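Local structure of putative sugar ABC transporter (5ULB) at residues Q225-I239 and E249-P262. The protein probably serves as the periplasmic binding protein of an ABC transporter for methylthioribose-like sugars, and binds a selenium analogue of methylthioribose. Residues are numbered along the deposited sequence; the frame is centred on the assembly and turned at random.
Sequences QENGRTEIKLYSIDI and EANSPWKVSVAVDP
K255 CB lies over one face of the Y235 ring, 4.1 Å from CE2 and offset toward the rim, while V256 CG1 approaches CD2 obliquely at 3.6 Å. With chi1 at -63°, the Y235 ring is anti to its own carbonyl carbon and runs alongside the K255 chain; its OH bonds to D138. The W254 indole has the backbone carbon of V256 in plane at its edge, and S236 OG meets CZ2 obliquely at 3.8 Å. W254 NE1 donates to S257 OG, tilted 21° from the ring plane; S257 OG in turn donates to D238 O at 3.1 Å, nearly along the C=O axis. S236 OG bonds to I237 O and to T217 of helix 214-226, which flanks the same side of the sheet.

Strands 233-237 and 254-259 run parallel, 10° between their axes, and with helix 241-248 form a beta-alpha-beta unit of the periplasmic-binding-protein fold. Five backbone bonds join them, from L234 N to P253 O (2.9 Å) through to D238 N to V258 O. Beyond them, water 3 links D238 OD1 to V260 N; the same carboxylate, whose main polar partner is D214, comes about 3 Å (nearest atoms) from the bound sugar analogue.

At the other end, P253 CB sits 3.1 Å from I232 O. Q225 NE2, also bonded to Y221, donates to A250 O at 3.1 Å, and water 2 bridges T230 O and N251 O.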
ATOM      1  N   GLN A 225      17.862  -7.168  15.363  1.00 11.13           N
ATOM      2  CA  GLN A 225      19.243  -7.568  15.046  1.00 12.84           C
ATOM      3  C   GLN A 225      20.217  -6.870  15.946  1.00 12.67           C
ATOM      4  O   GLN A 225      21.088  -7.482  16.542  1.00 14.51           O
ATOM      5  CB  GLN A 225      19.532  -7.290  13.601  1.00 11.93           C
ATOM      6  CG  GLN A 225      18.914  -8.340  12.626  1.00 13.90           C
ATOM      7  CD  GLN A 225      19.497  -9.776  12.638  1.00 17.06           C
ATOM      8  OE1 GLN A 225      20.365 -10.083  13.428  1.00 18.84           O
ATOM      9  NE2 GLN A 225      19.080 -10.607  11.666  1.00 17.72           N
ATOM     10  N   GLU A 226      20.101  -5.525  16.047  1.00 11.43           N
ATOM     11  CA  GLU A 226      21.135  -4.741  16.742  1.00 12.14           C
ATOM     12  C   GLU A 226      21.127  -4.979  18.233  1.00 12.37           C
ATOM     13  O   GLU A 226      22.145  -4.816  18.882  1.00 13.74           O
ATOM     14  CB  GLU A 226      20.985  -3.263  16.408  1.00 13.24           C
ATOM     15  CG  GLU A 226      21.346  -2.998  15.033  1.00 14.91           C
ATOM     16  CD  GLU A 226      21.339  -1.578  14.568  1.00 17.33           C
ATOM     17  OE1 GLU A 226      20.959  -0.729  15.371  1.00 17.00           O
ATOM     18  OE2 GLU A 226      21.638  -1.310  13.319  1.00 21.97           O
ATOM     19  N   ASN A 227      19.940  -5.298  18.809  1.00 10.95           N
ATOM     20  CA  ASN A 227      19.808  -5.560  20.216  1.00 11.54           C
ATOM     21  C   ASN A 227      19.947  -7.058  20.591  1.00 12.37           C
ATOM     22  O   ASN A 227      19.754  -7.433  21.744  1.00 15.30           O
ATOM     23  CB  ASN A 227      18.497  -5.030  20.778  1.00 12.05           C
ATOM     24  CG  ASN A 227      18.406  -3.495  20.789  1.00 11.44           C
ATOM     25  OD1 ASN A 227      18.989  -2.902  21.711  1.00 13.87           O
ATOM     26  ND2 ASN A 227      17.820  -2.891  19.787  1.00 12.07           N
ATOM     27  N   GLY A 228      20.212  -7.913  19.613  1.00 12.05           N
ATOM     28  CA  GLY A 228      20.348  -9.375  19.926  1.00 13.39           C
ATOM     29  C   GLY A 228      19.072 -10.009  20.405  1.00 12.47           C
ATOM     30  O   GLY A 228      19.080 -10.864  21.296  1.00 15.58           O
ATOM     31  N   ARG A 229      17.954  -9.622  19.804  1.00 11.35           N
ATOM     32  CA  ARG A 229      16.615 -10.087  20.187  1.00 11.13           C
ATOM     33  C   ARG A 229      15.897 -10.835  19.066  1.00 11.28           C
ATOM     34  O   ARG A 229      14.666 -10.749  18.988  1.00 12.40           O
ATOM     35  CB  ARG A 229      15.789  -8.966  20.741  1.00 11.88           C
ATOM     36  CG  ARG A 229      16.366  -8.393  22.040  1.00 12.05           C
ATOM     37  CD  ARG A 229      16.305  -9.334  23.223  1.00 12.40           C
ATOM     38  NE  ARG A 229      14.915  -9.666  23.601  1.00 11.99           N
ATOM     39  CZ  ARG A 229      14.136  -8.904  24.365  1.00 11.44           C
ATOM     40  NH1 ARG A 229      14.538  -7.748  24.809  1.00 12.61           N
ATOM     41  NH2 ARG A 229      12.870  -9.262  24.651  1.00 11.92           N
ATOM     42  N   THR A 230      16.642 -11.557  18.259  1.00 11.53           N
ATOM     43  CA  THR A 230      16.063 -12.256  17.128  1.00 12.51           C
ATOM     44  C   THR A 230      15.303 -13.551  17.497  1.00 12.44           C
ATOM     45  O   THR A 230      14.737 -14.181  16.606  1.00 14.89           O
ATOM     46  CB  THR A 230      17.080 -12.553  16.037  1.00 13.91           C
ATOM     47  OG1 THR A 230      18.094 -13.387  16.489  1.00 17.05           O
ATOM     48  CG2 THR A 230      17.644 -11.284  15.387  1.00 15.20           C
ATOM     49  N   GLU A 231      15.196 -13.856  18.782  1.00 12.26           N
ATOM     50  CA  GLU A 231      14.243 -14.888  19.191  1.00 13.25           C
ATOM     51  C   GLU A 231      12.793 -14.433  18.988  1.00 13.38           C
ATOM     52  O   GLU A 231      11.926 -15.292  18.948  1.00 15.26           O
ATOM     53  CB  GLU A 231      14.472 -15.289  20.666  1.00 14.07           C
ATOM     54  CG  GLU A 231      13.975 -14.336  21.759  1.00 15.99           C
ATOM     55  CD  GLU A 231      14.723 -13.002  21.968  1.00 14.36           C
ATOM     56  OE1 GLU A 231      15.840 -12.853  21.422  1.00 15.90           O
ATOM     57  OE2 GLU A 231      14.111 -12.131  22.637  1.00 14.66           O
ATOM     58  N   ILE A 232      12.560 -13.128  18.934  1.00 10.98           N
ATOM     59  CA  ILE A 232      11.216 -12.567  18.657  1.00 10.37           C
ATOM     60  C   ILE A 232      10.940 -12.704  17.234  1.00 11.59           C
ATOM     61  O   ILE A 232      11.688 -12.289  16.379  1.00 13.41           O
ATOM     62  CB  ILE A 232      11.195 -11.082  19.123  1.00 10.58           C
ATOM     63  CG1 ILE A 232      11.504 -10.965  20.596  1.00 11.08           C
ATOM     64  CG2 ILE A 232       9.902 -10.444  18.711  1.00 11.05           C
ATOM     65  CD1 ILE A 232      11.698  -9.507  21.071  1.00 12.20           C
ATOM     66  N   LYS A 233       9.736 -13.237  16.883  1.00 11.07           N
ATOM     67  CA  LYS A 233       9.344 -13.435  15.506  1.00 11.33           C
ATOM     68  C   LYS A 233       8.492 -12.296  14.951  1.00 11.12           C
ATOM     69  O   LYS A 233       7.662 -11.758  15.672  1.00 11.65           O
ATOM     70  CB  LYS A 233       8.625 -14.796  15.379  1.00 14.64           C
ATOM     71  CG  LYS A 233       9.544 -15.969  15.771  1.00 16.54           C
ATOM     72  CD  LYS A 233      10.994 -15.892  15.194  1.00 26.83           C
ATOM     73  CE  LYS A 233      11.919 -17.020  15.673  1.00 38.18           C
ATOM     74  NZ  LYS A 233      13.429 -16.737  15.520  1.00 40.74           N
ATOM     75  N   LEU A 234       8.727 -11.958  13.690  1.00 10.24           N
ATOM     76  CA  LEU A 234       8.060 -10.855  13.046  1.00 10.71           C
ATOM     77  C   LEU A 234       7.045 -11.313  11.962  1.00  9.56           C
ATOM     78  O   LEU A 234       7.394 -12.188  11.149  1.00 11.01           O
ATOM     79  CB  LEU A 234       8.995  -9.897  12.268  1.00 15.11           C
ATOM     80  CG  LEU A 234      10.030  -9.190  12.957  1.00 16.49           C
ATOM     81  CD1 LEU A 234      11.003  -8.490  11.994  1.00 16.59           C
ATOM     82  CD2 LEU A 234       9.375  -8.166  13.891  1.00 22.13           C
ATOM     83  N   TYR A 235       5.868 -10.710  11.985  1.00  9.32           N
ATOM     84  CA  TYR A 235       4.784 -11.014  11.036  1.00  9.21           C
ATOM     85  C   TYR A 235       4.351  -9.680  10.489  1.00  8.64           C
ATOM     86  O   TYR A 235       3.953  -8.810  11.237  1.00 11.91           O
ATOM     87  CB  TYR A 235       3.650 -11.692  11.812  1.00 10.71           C
ATOM     88  CG  TYR A 235       4.037 -13.018  12.433  1.00 10.41           C
ATOM     89  CD1 TYR A 235       4.754 -13.061  13.601  1.00 10.99           C
ATOM     90  CD2 TYR A 235       3.785 -14.226  11.797  1.00 11.11           C
ATOM     91  CE1 TYR A 235       5.180 -14.272  14.135  1.00 14.10           C
ATOM     92  CE2 TYR A 235       4.204 -15.423  12.306  1.00 13.33           C
ATOM     93  CZ  TYR A 235       4.875 -15.427  13.487  1.00 14.74           C
ATOM     94  OH  TYR A 235       5.342 -16.603  14.006  1.00 19.03           O
ATOM     95  N   SER A 236       4.384  -9.542   9.137  1.00  9.06           N
ATOM     96  CA  SER A 236       4.116  -8.251   8.509  1.00  8.84           C
ATOM     97  C   SER A 236       3.064  -8.286   7.445  1.00  9.54           C
ATOM     98  O   SER A 236       2.838  -9.266   6.748  1.00  9.77           O
ATOM     99  CB  SER A 236       5.486  -7.746   7.904  1.00 10.51           C
ATOM    100  OG  SER A 236       5.471  -6.347   7.617  1.00 11.48           O
ATOM    101  N   ILE A 237       2.561  -7.082   7.209  1.00  8.70           N
ATOM    102  CA  ILE A 237       1.833  -6.677   6.005  1.00  8.75           C
ATOM    103  C   ILE A 237       2.809  -5.906   5.098  1.00  8.62           C
ATOM    104  O   ILE A 237       3.754  -5.238   5.621  1.00 10.45           O
ATOM    105  CB  ILE A 237       0.610  -5.860   6.410  1.00  8.74           C
ATOM    106  CG1 ILE A 237      -0.388  -6.777   7.197  1.00  9.78           C
ATOM    107  CG2 ILE A 237      -0.092  -5.238   5.216  1.00 10.19           C
ATOM    108  CD1 ILE A 237      -1.541  -6.103   7.827  1.00 10.74           C
ATOM    109  N   ASP A 238       2.607  -6.019   3.830  1.00  8.98           N
ATOM    110  CA  ASP A 238       3.361  -5.368   2.764  1.00  9.24           C
ATOM    111  C   ASP A 238       4.630  -6.084   2.326  1.00  9.56           C
ATOM    112  O   ASP A 238       5.139  -6.890   3.089  1.00 12.00           O
ATOM    113  CB  ASP A 238       3.695  -3.887   2.991  1.00  9.63           C
ATOM    114  CG  ASP A 238       2.553  -3.025   3.381  1.00  9.51           C
ATOM    115  OD1 ASP A 238       1.450  -3.138   2.746  1.00 11.00           O
ATOM    116  OD2 ASP A 238       2.741  -2.172   4.325  1.00 11.69           O
ATOM    117  N   ILE A 239       5.137  -5.755   1.145  1.00  9.53           N
ATOM    118  CA  ILE A 239       6.398  -6.296   0.708  1.00  9.92           C
ATOM    119  C   ILE A 239       7.137  -5.255  -0.089  1.00 10.58           C
ATOM    120  O   ILE A 239       6.577  -4.319  -0.647  1.00 11.46           O
ATOM    121  CB  ILE A 239       6.196  -7.566  -0.216  1.00 11.61           C
ATOM    122  CG1 ILE A 239       7.404  -8.451  -0.333  1.00 13.30           C
ATOM    123  CG2 ILE A 239       5.605  -7.208  -1.564  1.00 13.65           C
ATOM    124  CD1 ILE A 239       7.832  -9.062   0.981  1.00 14.18           C
ATOM    125  N   GLU A 249      18.350 -12.919   5.441  1.00 17.20           N
ATOM    126  CA  GLU A 249      19.555 -12.676   6.218  1.00 17.14           C
ATOM    127  C   GLU A 249      19.671 -13.757   7.289  1.00 20.04           C
ATOM    128  O   GLU A 249      18.713 -14.375   7.759  1.00 21.21           O
ATOM    129  CB  GLU A 249      19.466 -11.306   6.872  1.00 19.66           C
ATOM    130  CG  GLU A 249      19.736 -10.167   5.969  1.00 19.22           C
ATOM    131  CD  GLU A 249      19.914  -8.796   6.648  1.00 21.26           C
ATOM    132  OE1 GLU A 249      19.631  -8.645   7.876  1.00 25.59           O
ATOM    133  OE2 GLU A 249      20.316  -7.869   5.868  1.00 28.33           O
ATOM    134  N   ALA A 250      20.941 -13.947   7.723  1.00 21.53           N
ATOM    135  CA  ALA A 250      21.226 -14.817   8.801  1.00 25.18           C
ATOM    136  C   ALA A 250      20.439 -14.413  10.041  1.00 17.13           C
ATOM    137  O   ALA A 250      20.443 -13.163  10.444  1.00 21.13           O
ATOM    138  CB  ALA A 250      22.736 -14.856   9.105  1.00 26.50           C
ATOM    139  N   ASN A 251      19.902 -15.388  10.694  1.00 21.15           N
ATOM    140  CA  ASN A 251      19.175 -15.185  11.964  1.00 20.66           C
ATOM    141  C   ASN A 251      17.878 -14.411  11.820  1.00 20.60           C
ATOM    142  O   ASN A 251      17.289 -13.918  12.819  1.00 20.92           O
ATOM    143  CB  ASN A 251      20.090 -14.630  13.107  1.00 24.55           C
ATOM    144  CG  ASN A 251      21.301 -15.482  13.299  1.00 33.32           C
ATOM    145  OD1 ASN A 251      21.210 -16.737  13.361  1.00 43.76           O
ATOM    146  ND2 ASN A 251      22.421 -14.845  13.429  1.00 43.23           N
ATOM    147  N   SER A 252      17.474 -14.170  10.575  1.00 18.18           N
ATOM    148  CA  SER A 252      16.326 -13.424  10.353  1.00 16.42           C
ATOM    149  C   SER A 252      15.004 -13.936  10.987  1.00 16.37           C
ATOM    150  O   SER A 252      14.574 -15.026  10.746  1.00 16.73           O
ATOM    151  CB  SER A 252      16.041 -13.278   8.839  1.00 16.37           C
ATOM    152  OG  SER A 252      14.800 -12.528   8.689  1.00 14.19           O
ATOM    153  N   PRO A 253      14.388 -13.081  11.802  1.00 14.19           N
ATOM    154  CA  PRO A 253      13.110 -13.375  12.456  1.00 16.30           C
ATOM    155  C   PRO A 253      11.888 -13.016  11.596  1.00 14.65           C
ATOM    156  O   PRO A 253      10.785 -13.105  12.080  1.00 15.13           O
ATOM    157  CB  PRO A 253      13.134 -12.500  13.673  1.00 20.77           C
ATOM    158  CG  PRO A 253      13.929 -11.397  13.350  1.00 21.47           C
ATOM    159  CD  PRO A 253      14.938 -11.855  12.380  1.00 17.10           C
ATOM    160  N   TRP A 254      12.069 -12.618  10.338  1.00 12.88           N
ATOM    161  CA  TRP A 254      10.944 -12.104   9.524  1.00 13.29           C
ATOM    162  C   TRP A 254      10.231 -13.292   8.849  1.00 12.22           C
ATOM    163  O   TRP A 254      10.670 -13.780   7.823  1.00 12.80           O
ATOM    164  CB  TRP A 254      11.476 -11.107   8.476  1.00 13.50           C
ATOM    165  CG  TRP A 254      10.398 -10.313   7.756  1.00 13.82           C
ATOM    166  CD1 TRP A 254       9.172 -10.734   7.259  1.00 16.09           C
ATOM    167  CD2 TRP A 254      10.395  -8.915   7.483  1.00 11.06           C
ATOM    168  NE1 TRP A 254       8.511  -9.714   6.701  1.00 14.70           N
ATOM    169  CE2 TRP A 254       9.220  -8.582   6.819  1.00 11.08           C
ATOM    170  CE3 TRP A 254      11.338  -7.880   7.719  1.00 12.42           C
ATOM    171  CZ2 TRP A 254       8.922  -7.278   6.408  1.00 11.35           C
ATOM    172  CZ3 TRP A 254      11.022  -6.609   7.369  1.00 13.15           C
ATOM    173  CH2 TRP A 254       9.852  -6.345   6.718  1.00 13.27           C
ATOM    174  N   LYS A 255       9.145 -13.756   9.468  1.00 11.48           N
ATOM    175  CA  LYS A 255       8.513 -15.011   9.107  1.00 12.12           C
ATOM    176  C   LYS A 255       7.537 -14.950   7.934  1.00 11.79           C
ATOM    177  O   LYS A 255       7.445 -15.933   7.194  1.00 13.49           O
ATOM    178  CB  LYS A 255       7.758 -15.576  10.321  1.00 14.27           C
ATOM    179  CG  LYS A 255       8.501 -15.882  11.492  1.00 17.88           C
ATOM    180  CD  LYS A 255       9.805 -16.541  11.208  1.00 28.58           C
ATOM    181  CE  LYS A 255       9.563 -17.933  11.151  1.00 39.28           C
ATOM    182  NZ  LYS A 255      10.232 -18.407  12.450  1.00 62.41           N
ATOM    183  N   VAL A 256       6.844 -13.837   7.776  1.00 11.61           N
ATOM    184  CA  VAL A 256       5.807 -13.764   6.746  1.00 11.22           C
ATOM    185  C   VAL A 256       5.586 -12.310   6.413  1.00  9.36           C
ATOM    186  O   VAL A 256       5.654 -11.439   7.285  1.00 10.65           O
ATOM    187  CB  VAL A 256       4.557 -14.412   7.121  1.00 15.20           C
ATOM    188  CG1 VAL A 256       3.752 -13.711   8.202  1.00 17.04           C
ATOM    189  CG2 VAL A 256       3.570 -14.658   5.967  1.00 15.98           C
ATOM    190  N   SER A 257       5.233 -12.083   5.132  1.00 10.46           N
ATOM    191  CA  SER A 257       4.693 -10.810   4.672  1.00 10.04           C
ATOM    192  C   SER A 257       3.418 -11.185   3.907  1.00 10.48           C
ATOM    193  O   SER A 257       3.463 -12.036   3.003  1.00 12.32           O
ATOM    194  CB  SER A 257       5.588 -10.061   3.709  1.00 11.96           C
ATOM    195  OG  SER A 257       6.588  -9.300   4.427  1.00 15.86           O
ATOM    196  N   VAL A 258       2.333 -10.481   4.160  1.00  8.32           N
ATOM    197  CA  VAL A 258       1.080 -10.644   3.437  1.00  8.70           C
ATOM    198  C   VAL A 258       0.887  -9.324   2.652  1.00  7.56           C
ATOM    199  O   VAL A 258       0.884  -8.279   3.319  1.00  9.88           O
ATOM    200  CB  VAL A 258      -0.087 -10.956   4.380  1.00  9.62           C
ATOM    201  CG1 VAL A 258      -1.318 -11.201   3.544  1.00 10.77           C
ATOM    202  CG2 VAL A 258       0.225 -12.178   5.215  1.00 10.89           C
ATOM    203  N   ALA A 259       0.775  -9.441   1.330  1.00  8.47           N
ATOM    204  CA  ALA A 259       0.973  -8.188   0.556  1.00  9.53           C
ATOM    205  C   ALA A 259       0.325  -8.212  -0.809  1.00 10.23           C
ATOM    206  O   ALA A 259       0.092  -9.267  -1.379  1.00 11.97           O
ATOM    207  CB  ALA A 259       2.475  -7.972   0.379  1.00 10.45           C
ATOM    208  N   VAL A 260       0.070  -7.000  -1.279  1.00 10.68           N
ATOM    209  CA  VAL A 260      -0.272  -6.690  -2.654  1.00 10.83           C
ATOM    210  C   VAL A 260       0.905  -5.938  -3.244  1.00 10.65           C
ATOM    211  O   VAL A 260       1.507  -5.080  -2.546  1.00 12.82           O
ATOM    212  CB  VAL A 260      -1.583  -5.830  -2.744  1.00 12.41           C
ATOM    213  CG1 VAL A 260      -1.941  -5.486  -4.152  1.00 15.42           C
ATOM    214  CG2 VAL A 260      -2.758  -6.511  -2.023  1.00 12.56           C
ATOM    215  N   ASP A 261       1.218  -6.152  -4.481  1.00 11.03           N
ATOM    216  CA  ASP A 261       2.332  -5.405  -5.149  1.00 11.83           C
ATOM    217  C   ASP A 261       1.850  -3.924  -5.284  1.00 11.17           C
ATOM    218  O   ASP A 261       0.882  -3.648  -5.987  1.00 10.08           O
ATOM    219  CB  ASP A 261       2.585  -5.938  -6.551  1.00 12.24           C
ATOM    220  CG  ASP A 261       3.743  -5.267  -7.291  1.00 16.74           C
ATOM    221  OD1 ASP A 261       4.271  -4.245  -6.780  1.00 13.99           O
ATOM    222  OD2 ASP A 261       4.076  -5.813  -8.369  1.00 22.47           O
ATOM    223  N   PRO A 262       2.532  -2.963  -4.608  1.00  9.38           N
ATOM    224  CA  PRO A 262       2.074  -1.583  -4.748  1.00  9.86           C
ATOM    225  C   PRO A 262       2.204  -1.052  -6.091  1.00  9.16           C
ATOM    226  O   PRO A 262       1.424  -0.100  -6.413  1.00 10.27           O
ATOM    227  CB  PRO A 262       2.939  -0.846  -3.670  1.00 11.76           C
ATOM    228  CG  PRO A 262       3.558  -1.877  -2.802  1.00 11.92           C
ATOM    229  CD  PRO A 262       3.690  -3.077  -3.704  1.00 11.11           C
TER
HETATM  230  O   HOH W   1      22.422 -11.771  13.548  1.00 47.74           O
HETATM  231  O   HOH W   2      15.339 -15.656  14.298  1.00 41.34           O
HETATM  232  O   HOH W   3       0.241  -4.888   1.005  1.00 14.67           O
HETATM  233  O   HOH W   4       2.935  -4.190  -0.294  1.00 14.24           O